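Local atomic coordinates of Myo-inositol 2-dehydrogenase (Thermotoga maritima, PDB entry 3EZY), a protein that catalyses the NAD(+)-dependent oxidation of myo-inositol to scyllo-inosose and probably serves in myo-inositol degradation. Residues 18-23 and 284-289; 28-33 and 49-54. All coordinates share one frame; numbering follows the deposited sequence.

Contact 1 of 2, residues 18-23 and 284-289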
loop_
_atom_site.group_PDB
_atom_site.type_symbol
_atom_site.label_atom_id
_atom_site.label_comp_id
_atom_site.label_asym_id
_atom_site.label_seq_id
_atom_site.Cartn_x
_atom_site.Cartn_y
_atom_site.Cartn_z
ATOM N N ALA A 18 10.461 -11.305 -32.961
ATOM C CA ALA A 18 9.863 -11.868 -34.185
ATOM C C ALA A 18 8.343 -12.011 -34.027
ATOM O O ALA A 18 7.595 -11.710 -34.951
ATOM C CB ALA A 18 10.464 -13.242 -34.488
ATOM N N GLU A 19 7.906 -12.496 -32.861
ATOM C CA GLU A 19 6.474 -12.623 -32.550
ATOM C C GLU A 19 5.798 -11.264 -32.409
ATOM O O GLU A 19 4.679 -11.093 -32.904
ATOM C CB GLU A 19 6.255 -13.531 -31.328
ATOM C CG GLU A 19 6.475 -15.034 -31.708
ATOM C CD GLU A 19 6.602 -15.971 -30.515
ATOM O OE1 GLU A 19 6.443 -15.510 -29.356
ATOM O OE2 GLU A 19 6.889 -17.182 -30.748
ATOM N N ASN A 20 6.476 -10.287 -31.800
ATOM C CA ASN A 20 5.929 -8.926 -31.638
ATOM C C ASN A 20 5.687 -8.214 -32.962
ATOM O O ASN A 20 4.855 -7.319 -33.051
ATOM C CB ASN A 20 6.821 -8.042 -30.737
ATOM C CG ASN A 20 6.625 -8.332 -29.227
ATOM O OD1 ASN A 20 5.694 -9.014 -28.843
ATOM N ND2 ASN A 20 7.502 -7.800 -28.389
ATOM N N LEU A 21 6.428 -8.582 -33.997
ATOM C CA LEU A 21 6.240 -7.948 -35.287
ATOM C C LEU A 21 4.809 -8.018 -35.841
ATOM O O LEU A 21 4.407 -7.133 -36.571
ATOM C CB LEU A 21 7.307 -8.372 -36.287
ATOM C CG LEU A 21 8.589 -7.559 -36.000
ATOM C CD1 LEU A 21 9.854 -8.210 -36.557
ATOM C CD2 LEU A 21 8.477 -6.105 -36.473
ATOM N N LYS A 22 4.018 -9.018 -35.452
ATOM C CA LYS A 22 2.584 -9.044 -35.794
ATOM C C LYS A 22 1.774 -7.978 -35.053
ATOM O O LYS A 22 0.667 -7.626 -35.448
ATOM C CB LYS A 22 1.998 -10.400 -35.464
ATOM C CG LYS A 22 2.796 -11.535 -36.071
ATOM C CD LYS A 22 4.284 -11.210 -36.133
ATOM C CE LYS A 22 5.058 -12.464 -36.411
ATOM N NZ LYS A 22 4.338 -13.296 -37.420
ATOM N N MET A 23 2.329 -7.468 -33.972
ATOM C CA MET A 23 1.593 -6.589 -33.080
ATOM C C MET A 23 1.909 -5.185 -33.503
ATOM O O MET A 23 1.420 -4.206 -32.922
ATOM C CB MET A 23 2.115 -6.769 -31.651
ATOM C CG MET A 23 1.083 -6.743 -30.571
ATOM S SD MET A 23 0.417 -8.397 -30.355
ATOM C CE MET A 23 -0.340 -8.649 -31.961
ATOM N N SER A 284 7.877 -4.172 -22.551
ATOM C CA SER A 284 9.041 -3.277 -22.779
ATOM C C SER A 284 9.717 -3.616 -24.112
ATOM O O SER A 284 10.136 -2.738 -24.842
ATOM C CB SER A 284 10.064 -3.362 -21.627
ATOM O OG SER A 284 10.763 -4.594 -21.616
ATOM N N TYR A 285 9.798 -4.900 -24.469
ATOM C CA TYR A 285 10.330 -5.221 -25.798
ATOM C C TYR A 285 9.426 -4.741 -26.933
ATOM O O TYR A 285 9.901 -4.244 -27.977
ATOM C CB TYR A 285 10.581 -6.731 -25.927
ATOM C CG TYR A 285 11.779 -7.214 -25.164
ATOM C CD1 TYR A 285 13.051 -6.715 -25.437
ATOM C CD2 TYR A 285 11.649 -8.213 -24.211
ATOM C CE1 TYR A 285 14.177 -7.170 -24.740
ATOM C CE2 TYR A 285 12.757 -8.692 -23.511
ATOM C CZ TYR A 285 14.020 -8.174 -23.800
ATOM O OH TYR A 285 15.090 -8.633 -23.082
ATOM N N LEU A 286 8.115 -4.903 -26.763
ATOM C CA LEU A 286 7.206 -4.469 -27.800
ATOM C C LEU A 286 7.402 -2.968 -28.024
ATOM O O LEU A 286 7.490 -2.505 -29.165
ATOM C CB LEU A 286 5.763 -4.707 -27.361
ATOM C CG LEU A 286 4.755 -4.102 -28.333
ATOM C CD1 LEU A 286 4.788 -4.840 -29.709
ATOM C CD2 LEU A 286 3.333 -4.114 -27.736
ATOM N N GLU A 287 7.434 -2.208 -26.935
ATOM C CA GLU A 287 7.529 -0.747 -27.052
ATOM C C GLU A 287 8.887 -0.264 -27.591
ATOM O O GLU A 287 8.978 0.753 -28.327
ATOM C CB GLU A 287 7.293 -0.122 -25.689
ATOM C CG GLU A 287 7.308 1.401 -25.703
ATOM C CD GLU A 287 5.996 2.010 -26.245
ATOM O OE1 GLU A 287 5.042 1.249 -26.632
ATOM O OE2 GLU A 287 5.939 3.265 -26.277
ATOM N N GLU A 288 9.938 -0.970 -27.187
ATOM C CA GLU A 288 11.293 -0.711 -27.707
ATOM C C GLU A 288 11.344 -0.880 -29.237
ATOM O O GLU A 288 11.918 -0.065 -29.965
ATOM C CB GLU A 288 12.283 -1.666 -27.058
ATOM C CG GLU A 288 13.690 -1.465 -27.577
ATOM C CD GLU A 288 14.639 -2.434 -26.999
ATOM O OE1 GLU A 288 14.327 -3.644 -26.970
ATOM O OE2 GLU A 288 15.699 -1.989 -26.546
ATOM N N LEU A 289 10.747 -1.955 -29.723
ATOM C CA LEU A 289 10.764 -2.279 -31.158
ATOM C C LEU A 289 9.911 -1.313 -31.993
ATOM O O LEU A 289 10.327 -0.872 -33.091
ATOM C CB LEU A 289 10.324 -3.724 -31.384
ATOM C CG LEU A 289 10.213 -4.202 -32.856
ATOM C CD1 LEU A 289 11.467 -3.827 -33.559
ATOM C CD2 LEU A 289 10.027 -5.708 -32.970
HETATM O O HOH W 1 9.741 -6.679 -29.480
#

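Contact 2 of 2, residues 28-33 and 49-54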
loop_
_atom_site.group_PDB
_atom_site.type_symbol
_atom_site.label_atom_id
_atom_site.label_comp_id
_atom_site.label_asym_id
_atom_site.label_seq_id
_atom_site.Cartn_x
_atom_site.Cartn_y
_atom_site.Cartn_z
ATOM N N ILE A 28 6.858 -5.618 -41.141
ATOM C CA ILE A 28 6.622 -7.061 -41.157
ATOM C C ILE A 28 7.867 -7.883 -40.976
ATOM O O ILE A 28 8.958 -7.491 -41.376
ATOM C CB ILE A 28 5.888 -7.624 -42.413
ATOM C CG1 ILE A 28 6.750 -7.513 -43.678
ATOM C CG2 ILE A 28 4.460 -7.052 -42.573
ATOM C CD1 ILE A 28 6.536 -8.678 -44.597
ATOM N N LEU A 29 7.659 -9.050 -40.400
ATOM C CA LEU A 29 8.705 -10.051 -40.291
ATOM C C LEU A 29 8.879 -10.722 -41.654
ATOM O O LEU A 29 8.057 -11.535 -42.042
ATOM C CB LEU A 29 8.309 -11.112 -39.279
ATOM C CG LEU A 29 9.346 -12.221 -39.047
ATOM C CD1 LEU A 29 10.684 -11.658 -38.525
ATOM C CD2 LEU A 29 8.767 -13.165 -38.050
ATOM N N TYR A 30 9.957 -10.381 -42.355
ATOM C CA TYR A 30 10.179 -10.887 -43.703
ATOM C C TYR A 30 11.146 -12.052 -43.710
ATOM O O TYR A 30 11.007 -12.963 -44.531
ATOM C CB TYR A 30 10.697 -9.777 -44.623
ATOM C CG TYR A 30 11.157 -10.264 -45.977
ATOM C CD1 TYR A 30 10.249 -10.471 -47.000
ATOM C CD2 TYR A 30 12.491 -10.521 -46.233
ATOM C CE1 TYR A 30 10.652 -10.918 -48.238
ATOM C CE2 TYR A 30 12.906 -10.971 -47.464
ATOM C CZ TYR A 30 11.980 -11.160 -48.464
ATOM O OH TYR A 30 12.385 -11.600 -49.714
ATOM N N ALA A 31 12.160 -11.995 -42.851
ATOM C CA ALA A 31 13.202 -13.031 -42.838
ATOM C C ALA A 31 13.669 -13.356 -41.437
ATOM O O ALA A 31 13.723 -12.492 -40.572
ATOM C CB ALA A 31 14.410 -12.611 -43.697
ATOM N N ILE A 32 14.040 -14.612 -41.234
ATOM C CA ILE A 32 14.653 -15.016 -39.992
ATOM C C ILE A 32 15.924 -15.791 -40.288
ATOM O O ILE A 32 16.095 -16.353 -41.388
ATOM C CB ILE A 32 13.689 -15.889 -39.124
ATOM C CG1 ILE A 32 13.135 -17.101 -39.932
ATOM C CG2 ILE A 32 12.603 -15.027 -38.511
ATOM C CD1 ILE A 32 12.360 -18.094 -39.082
ATOM N N SER A 33 16.827 -15.821 -39.319
ATOM C CA SER A 33 18.053 -16.567 -39.491
ATOM C C SER A 33 18.421 -17.119 -38.130
ATOM O O SER A 33 18.227 -16.445 -37.111
ATOM C CB SER A 33 19.192 -15.681 -40.021
ATOM O OG SER A 33 20.433 -16.372 -40.010
ATOM N N VAL A 49 6.925 -17.007 -42.087
ATOM C CA VAL A 49 7.928 -16.047 -42.550
ATOM C C VAL A 49 8.316 -16.377 -43.987
ATOM O O VAL A 49 8.539 -17.527 -44.306
ATOM C CB VAL A 49 9.213 -16.081 -41.667
ATOM C CG1 VAL A 49 10.118 -14.929 -42.008
ATOM C CG2 VAL A 49 8.845 -16.059 -40.200
ATOM N N GLU A 50 8.431 -15.367 -44.829
ATOM C CA GLU A 50 8.868 -15.560 -46.220
ATOM C C GLU A 50 10.210 -16.267 -46.427
ATOM O O GLU A 50 10.297 -17.197 -47.233
ATOM C CB GLU A 50 8.930 -14.222 -46.942
ATOM C CG GLU A 50 7.756 -14.013 -47.839
ATOM C CD GLU A 50 6.794 -12.974 -47.330
ATOM O OE1 GLU A 50 5.762 -12.799 -47.995
ATOM O OE2 GLU A 50 7.063 -12.327 -46.294
ATOM N N LYS A 51 11.254 -15.787 -45.747
ATOM C CA LYS A 51 12.604 -16.293 -45.956
ATOM C C LYS A 51 13.238 -16.764 -44.639
ATOM O O LYS A 51 13.143 -16.096 -43.602
ATOM C CB LYS A 51 13.478 -15.185 -46.550
ATOM C CG LYS A 51 13.011 -14.710 -47.914
ATOM C CD LYS A 51 13.146 -15.826 -48.981
ATOM C CE LYS A 51 14.436 -16.633 -48.790
ATOM N NZ LYS A 51 14.677 -17.647 -49.862
ATOM N N ALA A 52 13.913 -17.894 -44.679
ATOM C CA ALA A 52 14.641 -18.336 -43.514
ATOM C C ALA A 52 16.041 -18.623 -43.989
ATOM O O ALA A 52 16.219 -19.362 -44.941
ATOM C CB ALA A 52 13.987 -19.597 -42.933
ATOM N N TYR A 53 17.041 -18.053 -43.332
ATOM C CA TYR A 53 18.426 -18.204 -43.768
ATOM C C TYR A 53 19.309 -18.822 -42.702
ATOM O O TYR A 53 19.364 -18.324 -41.572
ATOM C CB TYR A 53 19.009 -16.820 -44.106
ATOM C CG TYR A 53 18.387 -16.131 -45.292
ATOM C CD1 TYR A 53 18.666 -16.562 -46.602
ATOM C CD2 TYR A 53 17.583 -15.023 -45.127
ATOM C CE1 TYR A 53 18.124 -15.913 -47.706
ATOM C CE2 TYR A 53 17.024 -14.370 -46.220
ATOM C CZ TYR A 53 17.305 -14.825 -47.512
ATOM O OH TYR A 53 16.772 -14.179 -48.613
ATOM N N LYS A 54 20.048 -19.867 -43.066
ATOM C CA LYS A 54 21.056 -20.439 -42.173
ATOM C C LYS A 54 22.223 -19.492 -41.966
ATOM O O LYS A 54 22.756 -19.368 -40.866
ATOM C CB LYS A 54 21.601 -21.766 -42.725
ATOM C CG LYS A 54 20.683 -22.928 -42.526
ATOM C CD LYS A 54 21.316 -24.219 -43.088
ATOM C CE LYS A 54 22.832 -24.250 -42.792
ATOM N NZ LYS A 54 23.296 -25.667 -42.536
HETATM O O HOH W 2 22.166 -17.749 -38.291
#

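Contact 1 of 2, residues 18-23 and 284-289
Asn20 and Leu286 mark the closest backbone approach of the two segments, their CA atoms 6.0 Å apart. Residues 18-23 take in the last part of helix 12-20, the first helix of the Rossmann fold that binds NAD in this Gfo/Idh/MocA family member, and residues 284-289 are a turn and a half of the long helix 277-298, some 260 residues further along the chain. No direct hydrogen bond crosses between the segments. The polar link runs instead through a water, which accepts from Asn20 ND2 at 2.7 Å and donates weakly to Tyr285 O at 2.9 Å. With its CG beside the backbone N (chi1 -79°), Asn20 reaches across to helix 277-298. Its amide nitrogen stops 3.4 Å from Leu286 N; both are donors, so this is proximity without a bond. The other end of the amide, OD1, accepts from Arg282, one turn before Leu286 on helix 277-298, which fixes which way the amide is flipped. Replacing Asn20 by an alanine removes both amide ends, and is likely to leave Arg282 without this acceptor and the water without its ND2 donor, with a gap beside Leu286. Leu286 has CG anti to the backbone N (chi1 172°), and its CD1 touches both Asn20 CB, 3.9 Å away, and Met23 CB; the Met23 chain then bends off to the surface, where it packs on Met23 of a second subunit. One turn on, Leu289 approaches Leu21 at about a right angle. There a single methyl does the touching: Leu289 CD2 lies 3.8 Å from Leu21 CG and 3.9 Å from Leu21 CD2.

Contact 2 of 2, residues 28-33 and 49-54
Tyr30 and Lys51 lay their side chains side by side, pointing the same way, at the start of a parallel strand pair in the Rossmann fold. Strand 27-33, helix 37-47 and strand 51-53 form a beta-alpha-beta unit, and the axes of the two short strand segments run 22° from parallel. Lys51 CG rests against the phenol end of Tyr30, 3.6 Å from its OH, which is itself hydrogen-bonded to Asn64. Glu50 meets the same ring at a different part, near CD1 and CE1, on the same side of its plane: its chain crosses that of Tyr30 at about a right angle, the carboxylate plane is turned 28° from the ring, and OE2 comes to 3.8 Å from Tyr30 CD1. Tyr53 stands on the same face as Ala31, whose CB sits at the edge of the tyrosine ring, 4.0 Å from CE2; Asp62 bonds the Tyr53 hydroxyl, and Leu59 of helix 56-61 packs over both residues. The opposite face, toward helix 37-47, is aliphatic. Val49 sends its CG2 to Leu29 CD2 at 3.6 Å, while Ile32 CG1 meets Ala52 CB. Putting CG1 between the backbone N and the carbonyl carbon directs that branch of Ile32 to this neighbour. Three backbone bonds tie the strands together, Lys51 N to Tyr30 O, Ile32 N to Lys51 O and Tyr53 N to Ile32 O. Beyond them a side chain takes over. Ser33 has OG anti to its own N and donates to Tyr53 O at 2.7 Å, tilted 33° from the carbonyl plane; a water that donates to Ser33 OG also donates to Lys54 O, its oxygen 3.1 Å from that carbonyl oxygen.

In the fold
Both contacts involve the first part of the Rossmann fold, with centres about 16 Å apart, but they do different work. Contact 1 is the more buried, nearer the centre of the chain, and joins helix 12-20 to the distant helix 277-298 by leucine packing and one water bridge. Contact 2 lies further out, about 24 Å from that centre, where strand 51-53 is the outermost of the parallel sheet within the chain; backbone hydrogen bonds dominate there, with side-chain packing on both faces. The two share no element, yet they touch: Leu29 packs against residues 18-22, its CD1 4.1 Å from Leu21 CD1 and its CD2 3.6 Å from Ala18 O.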